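Long-range contacts in alginate lyase, family PL7 (Zobellia galactanivorans, PDB 4BE3), which probably cleaves alginate as an exolytic polysaccharide lyase of family PL7, acting on chains that contain mannuronate: residues G134-N139 with A157-D162; N139-T144 with R151-T156. One frame throughout, in Å; residues are numbered along the deposited sequence.

Contact 1: G134-N139 with A157-D162; sequences GSVFWN and AVWGYD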
# COMPACT_ATOMS: atom_id res chain seq x y z
N GLY A 134 5.57 35.10 1.11
CA GLY A 134 5.76 34.27 -0.08
C GLY A 134 4.39 33.61 -0.41
O GLY A 134 3.37 33.87 0.26
N SER A 135 4.40 32.70 -1.40
CA SER A 135 3.18 32.10 -1.86
C SER A 135 3.39 30.56 -1.66
O SER A 135 4.49 30.02 -1.75
CB SER A 135 3.01 32.30 -3.38
OG SER A 135 2.87 33.72 -3.68
N VAL A 136 2.26 29.94 -1.45
CA VAL A 136 2.20 28.42 -1.46
C VAL A 136 1.29 28.05 -2.58
O VAL A 136 0.17 28.65 -2.75
CB VAL A 136 1.57 27.93 -0.15
CG1 VAL A 136 1.35 26.35 -0.25
CG2 VAL A 136 2.59 28.16 1.02
N PHE A 137 1.73 27.15 -3.48
CA PHE A 137 0.87 26.78 -4.55
C PHE A 137 1.18 25.31 -4.88
O PHE A 137 2.21 24.78 -4.36
CB PHE A 137 1.13 27.58 -5.87
CG PHE A 137 2.57 27.70 -6.27
CD1 PHE A 137 3.13 26.69 -7.14
CD2 PHE A 137 3.30 28.89 -5.96
CE1 PHE A 137 4.48 26.80 -7.68
CE2 PHE A 137 4.68 28.97 -6.44
CZ PHE A 137 5.20 27.98 -7.28
N TRP A 138 0.34 24.64 -5.63
CA TRP A 138 0.68 23.23 -5.93
C TRP A 138 0.53 22.97 -7.40
O TRP A 138 -0.36 23.54 -8.04
CB TRP A 138 -0.19 22.27 -5.09
CG TRP A 138 -1.64 22.32 -5.46
CD1 TRP A 138 -2.58 23.21 -4.94
CD2 TRP A 138 -2.36 21.41 -6.37
NE1 TRP A 138 -3.83 22.90 -5.41
CE2 TRP A 138 -3.76 21.83 -6.29
CE3 TRP A 138 -1.98 20.29 -7.16
CZ2 TRP A 138 -4.80 21.20 -7.02
CZ3 TRP A 138 -3.03 19.65 -7.88
CH2 TRP A 138 -4.37 20.10 -7.82
N ASN A 139 1.37 22.10 -7.95
CA ASN A 139 1.37 21.88 -9.43
C ASN A 139 0.95 20.40 -9.69
O ASN A 139 1.38 19.50 -8.91
CB ASN A 139 2.79 21.94 -9.94
CG ASN A 139 3.24 23.39 -10.11
OD1 ASN A 139 2.63 24.27 -9.51
ND2 ASN A 139 4.39 23.61 -10.89
N ALA A 157 -2.84 28.25 -7.10
CA ALA A 157 -2.49 28.94 -5.89
C ALA A 157 -3.21 28.50 -4.62
O ALA A 157 -4.44 28.10 -4.72
CB ALA A 157 -2.78 30.43 -6.07
N VAL A 158 -2.48 28.42 -3.52
CA VAL A 158 -3.15 28.18 -2.23
C VAL A 158 -3.28 29.52 -1.49
O VAL A 158 -4.46 30.04 -1.27
CB VAL A 158 -2.30 27.16 -1.32
CG1 VAL A 158 -3.07 26.95 -0.01
CG2 VAL A 158 -2.25 25.87 -2.18
N TRP A 159 -2.16 30.10 -1.07
CA TRP A 159 -2.16 31.49 -0.43
C TRP A 159 -1.15 32.22 -1.28
O TRP A 159 -0.00 31.77 -1.49
CB TRP A 159 -1.59 31.43 0.96
CG TRP A 159 -2.50 30.56 1.84
CD1 TRP A 159 -3.83 30.79 2.19
CD2 TRP A 159 -2.09 29.39 2.53
NE1 TRP A 159 -4.29 29.78 3.07
CE2 TRP A 159 -3.24 28.91 3.31
CE3 TRP A 159 -0.85 28.67 2.55
CZ2 TRP A 159 -3.19 27.73 4.05
CZ3 TRP A 159 -0.80 27.47 3.37
CH2 TRP A 159 -1.97 27.02 4.10
N GLY A 160 -1.58 33.34 -1.91
CA GLY A 160 -0.58 34.06 -2.68
C GLY A 160 -0.74 33.78 -4.16
O GLY A 160 -1.88 33.50 -4.64
N TYR A 161 0.39 33.70 -4.83
CA TYR A 161 0.38 33.52 -6.27
C TYR A 161 0.58 32.04 -6.65
O TYR A 161 0.97 31.20 -5.82
CB TYR A 161 1.61 34.17 -6.85
CG TYR A 161 1.60 35.71 -6.62
CD1 TYR A 161 0.40 36.44 -6.76
CD2 TYR A 161 2.79 36.33 -6.25
CE1 TYR A 161 0.40 37.90 -6.53
CE2 TYR A 161 2.81 37.76 -6.11
CZ TYR A 161 1.60 38.45 -6.30
OH TYR A 161 1.60 39.88 -6.13
N ASP A 162 0.26 31.70 -7.86
CA ASP A 162 0.73 30.36 -8.39
C ASP A 162 2.11 30.57 -9.13
O ASP A 162 2.67 31.68 -9.08
CB ASP A 162 -0.32 29.69 -9.30
CG ASP A 162 -0.61 30.49 -10.53
OD1 ASP A 162 0.31 31.03 -11.20
OD2 ASP A 162 -1.82 30.59 -10.83
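Ser-135 carries its OG beside its own backbone N (chi1 -64°), and this rotation sets the hydroxyl in line with the amide of Tyr-161. The N-H of Tyr-161 reaches OG over 2.7 Å and almost straight, at 172°. A serine suits the place because its short hydroxyl can accept the Tyr-161 amide. Phe-137 has CG between its backbone N and carbonyl carbon (chi1 47°), which lifts the ring up against the returning loop: its CD2 lies 3.3 Å from O of Tyr-161, and C of Asp-162 sits over one face near the rim. Phe-124 stacks on the same ring.

Between these groups the backbones pair unevenly. O of Val-136 accepts two amides, N of Val-158 at 2.8 Å and N of Trp-159 at a longer 3.2 Å, while N of Val-136 donates to O of Trp-159. On the face opposite Phe-137, the Val-136 side chain runs alongside the indole of Trp-159, CB 3.7 Å from CE3, and its CG1 meets CB of Val-158. CG2 of Val-158 touches the edge of the Trp-138 indole at CD1, 3.8 Å away. Gly-160, with positive phi and no side chain, passes with its CA 3.6 Å from OG of Ser-135. Val-158 and Trp-159 both face Val-136, a classic beta bulge, here at the corner where the chain leaves an antiparallel sheet.

Contact 2: N139-T144 with R151-T156; sequences NYEINT and RWDYST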
# COMPACT_ATOMS: atom_id res chain seq x y z
N ASN A 139 1.37 22.10 -7.95
CA ASN A 139 1.37 21.88 -9.43
C ASN A 139 0.95 20.40 -9.69
O ASN A 139 1.38 19.50 -8.91
CB ASN A 139 2.79 21.94 -9.94
CG ASN A 139 3.24 23.39 -10.11
OD1 ASN A 139 2.63 24.27 -9.51
ND2 ASN A 139 4.39 23.61 -10.89
N TYR A 140 0.18 20.21 -10.75
CA TYR A 140 -0.18 18.83 -11.21
C TYR A 140 0.62 18.68 -12.49
O TYR A 140 0.48 19.56 -13.39
CB TYR A 140 -1.69 18.85 -11.54
CG TYR A 140 -2.07 17.53 -12.21
CD1 TYR A 140 -2.26 16.38 -11.39
CD2 TYR A 140 -2.23 17.47 -13.62
CE1 TYR A 140 -2.64 15.18 -11.97
CE2 TYR A 140 -2.59 16.24 -14.24
CZ TYR A 140 -2.76 15.11 -13.35
OH TYR A 140 -3.11 13.88 -13.98
N GLU A 141 1.41 17.59 -12.68
CA GLU A 141 2.08 17.44 -13.96
C GLU A 141 1.33 16.38 -14.76
O GLU A 141 0.93 15.30 -14.20
CB GLU A 141 3.47 16.97 -13.63
CG GLU A 141 4.24 16.65 -14.95
CD GLU A 141 5.70 16.40 -14.60
OE1 GLU A 141 6.08 15.74 -13.56
OE2 GLU A 141 6.55 16.88 -15.42
N ILE A 142 1.07 16.62 -16.07
CA ILE A 142 0.31 15.60 -16.81
C ILE A 142 1.10 14.33 -16.98
O ILE A 142 2.31 14.32 -17.08
CB ILE A 142 -0.18 16.15 -18.20
CG1 ILE A 142 1.01 16.75 -18.96
CG2 ILE A 142 -1.29 17.20 -18.02
CD1 ILE A 142 0.71 16.84 -20.52
N ASN A 143 0.37 13.19 -16.95
CA ASN A 143 1.04 11.96 -17.34
C ASN A 143 0.97 11.81 -18.88
O ASN A 143 -0.01 11.26 -19.41
CB ASN A 143 0.30 10.78 -16.66
CG ASN A 143 1.16 9.49 -16.68
OD1 ASN A 143 0.72 8.38 -16.27
ND2 ASN A 143 2.39 9.65 -17.05
N THR A 144 1.93 12.46 -19.54
CA THR A 144 1.84 12.78 -20.97
C THR A 144 1.53 11.53 -21.80
O THR A 144 2.12 10.48 -21.54
CB THR A 144 3.22 13.28 -21.42
OG1 THR A 144 3.70 14.20 -20.43
CG2 THR A 144 3.12 14.07 -22.82
N ARG A 151 5.63 17.45 -21.84
CA ARG A 151 4.86 17.58 -20.56
C ARG A 151 4.78 18.99 -20.05
O ARG A 151 5.53 19.87 -20.47
CB ARG A 151 5.56 16.74 -19.48
CG ARG A 151 6.98 17.31 -19.15
CD ARG A 151 7.75 16.33 -18.20
NE ARG A 151 9.11 16.84 -17.93
CZ ARG A 151 10.07 16.93 -18.86
NH1 ARG A 151 9.85 16.61 -20.14
NH2 ARG A 151 11.25 17.43 -18.58
N TRP A 152 3.89 19.23 -19.05
CA TRP A 152 3.89 20.55 -18.38
C TRP A 152 3.19 20.31 -17.04
O TRP A 152 2.51 19.28 -16.87
CB TRP A 152 3.04 21.55 -19.25
CG TRP A 152 1.81 21.01 -19.98
CD1 TRP A 152 1.72 20.60 -21.28
CD2 TRP A 152 0.45 20.82 -19.42
NE1 TRP A 152 0.42 20.21 -21.55
CE2 TRP A 152 -0.36 20.35 -20.44
CE3 TRP A 152 -0.11 21.06 -18.12
CZ2 TRP A 152 -1.72 20.11 -20.29
CZ3 TRP A 152 -1.49 20.84 -17.94
CH2 TRP A 152 -2.27 20.34 -19.00
N ASP A 153 3.31 21.33 -16.21
CA ASP A 153 2.69 21.41 -14.88
C ASP A 153 1.60 22.46 -14.97
O ASP A 153 1.78 23.51 -15.62
CB ASP A 153 3.68 21.95 -13.87
CG ASP A 153 4.66 20.92 -13.31
OD1 ASP A 153 5.03 19.93 -13.99
OD2 ASP A 153 5.12 21.16 -12.18
N TYR A 154 0.49 22.24 -14.29
CA TYR A 154 -0.56 23.23 -14.16
C TYR A 154 -0.58 23.64 -12.71
O TYR A 154 -0.64 22.81 -11.81
CB TYR A 154 -1.83 22.55 -14.49
CG TYR A 154 -2.99 23.50 -14.32
CD1 TYR A 154 -2.99 24.79 -14.93
CD2 TYR A 154 -4.02 23.21 -13.39
CE1 TYR A 154 -4.06 25.72 -14.68
CE2 TYR A 154 -5.11 24.06 -13.23
CZ TYR A 154 -5.14 25.30 -13.86
OH TYR A 154 -6.19 26.09 -13.60
N SER A 155 -0.38 24.95 -12.43
CA SER A 155 -0.13 25.42 -11.10
C SER A 155 -1.35 26.09 -10.48
O SER A 155 -2.02 26.94 -11.13
CB SER A 155 1.06 26.50 -11.18
OG SER A 155 1.40 26.84 -9.86
N THR A 156 -1.65 25.81 -9.24
CA THR A 156 -2.87 26.31 -8.59
C THR A 156 -2.50 26.98 -7.30
O THR A 156 -1.84 26.34 -6.40
CB THR A 156 -3.80 25.13 -8.26
OG1 THR A 156 -4.30 24.59 -9.49
CG2 THR A 156 -5.06 25.60 -7.47
O HOH W 1 6.13 19.38 -16.31
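Side-chain hydrogen bonds run along one face of the hairpin: ND2 of Asn-139 donates 2.9 Å to OD2 of Asp-153, with the acceptor near the amide plane, the anti lone pair in use and the amide and carboxylate 86° apart. The other end of the amide, OD1, accepts OG of Ser-155 at 2.9 Å. An asparagine suits the spot because it can donate and accept at once; chi1 (-81°, CG beside the backbone N) carries the amide over the partner strand, and its two bonds fix how it is turned.

Among the charges, OE2 of Glu-141 makes a long salt bridge to NE of Arg-151, 3.6 Å, at the guanidinium edge; NH1 of Arg-151 is hydrogen-bonded to O of Asn-148. One water donates 2.7 Å to Glu-141 OE2 and 2.6 Å to Asp-153 OD1. Glu-119 N binds Glu-141 OE1.

Backbone bonds join Tyr-140 and Tyr-154 in both directions, and N of Ile-142 reaches O of Trp-152 at 3.1 Å.

The apolar part is a CH-pi contact: CG2 of Ile-142 stands over the six-membered ring of Trp-152, 3.6 Å from its centroid, and CD1 covers the same indole nearer NE1, which is bonded to O of Gly-242. The branched isoleucine thus spans both rings. The two carboxylates would probably repel one another; the shared water, with Lys-122 on Asp-153 OD2 and Arg-151 near Glu-141, would offset this.

Both contacts lie along strand 133-141, with centres about 15 Å apart, and their ranges overlap at Asn-139, which touches the opposing segment in contact 2 alone. Contact 2 is the hairpin pairing with strand 153-157; contact 1 takes over where that partner strand turns away. The join is continuous: N of Trp-138 probably bonds to O of Thr-156 at 2.9 Å, and CD1 of Phe-137 packs 3.2 Å from OG of Ser-155. That serine thus serves both, also meeting CB of Asp-162. Of the two, contact 2 includes Glu-141, whose side chain is about 10 Å from the bound meso-tartaric acid. The ligand itself is held by other residues, among them Arg-65, His-111, Tyr-255 and Lys-257.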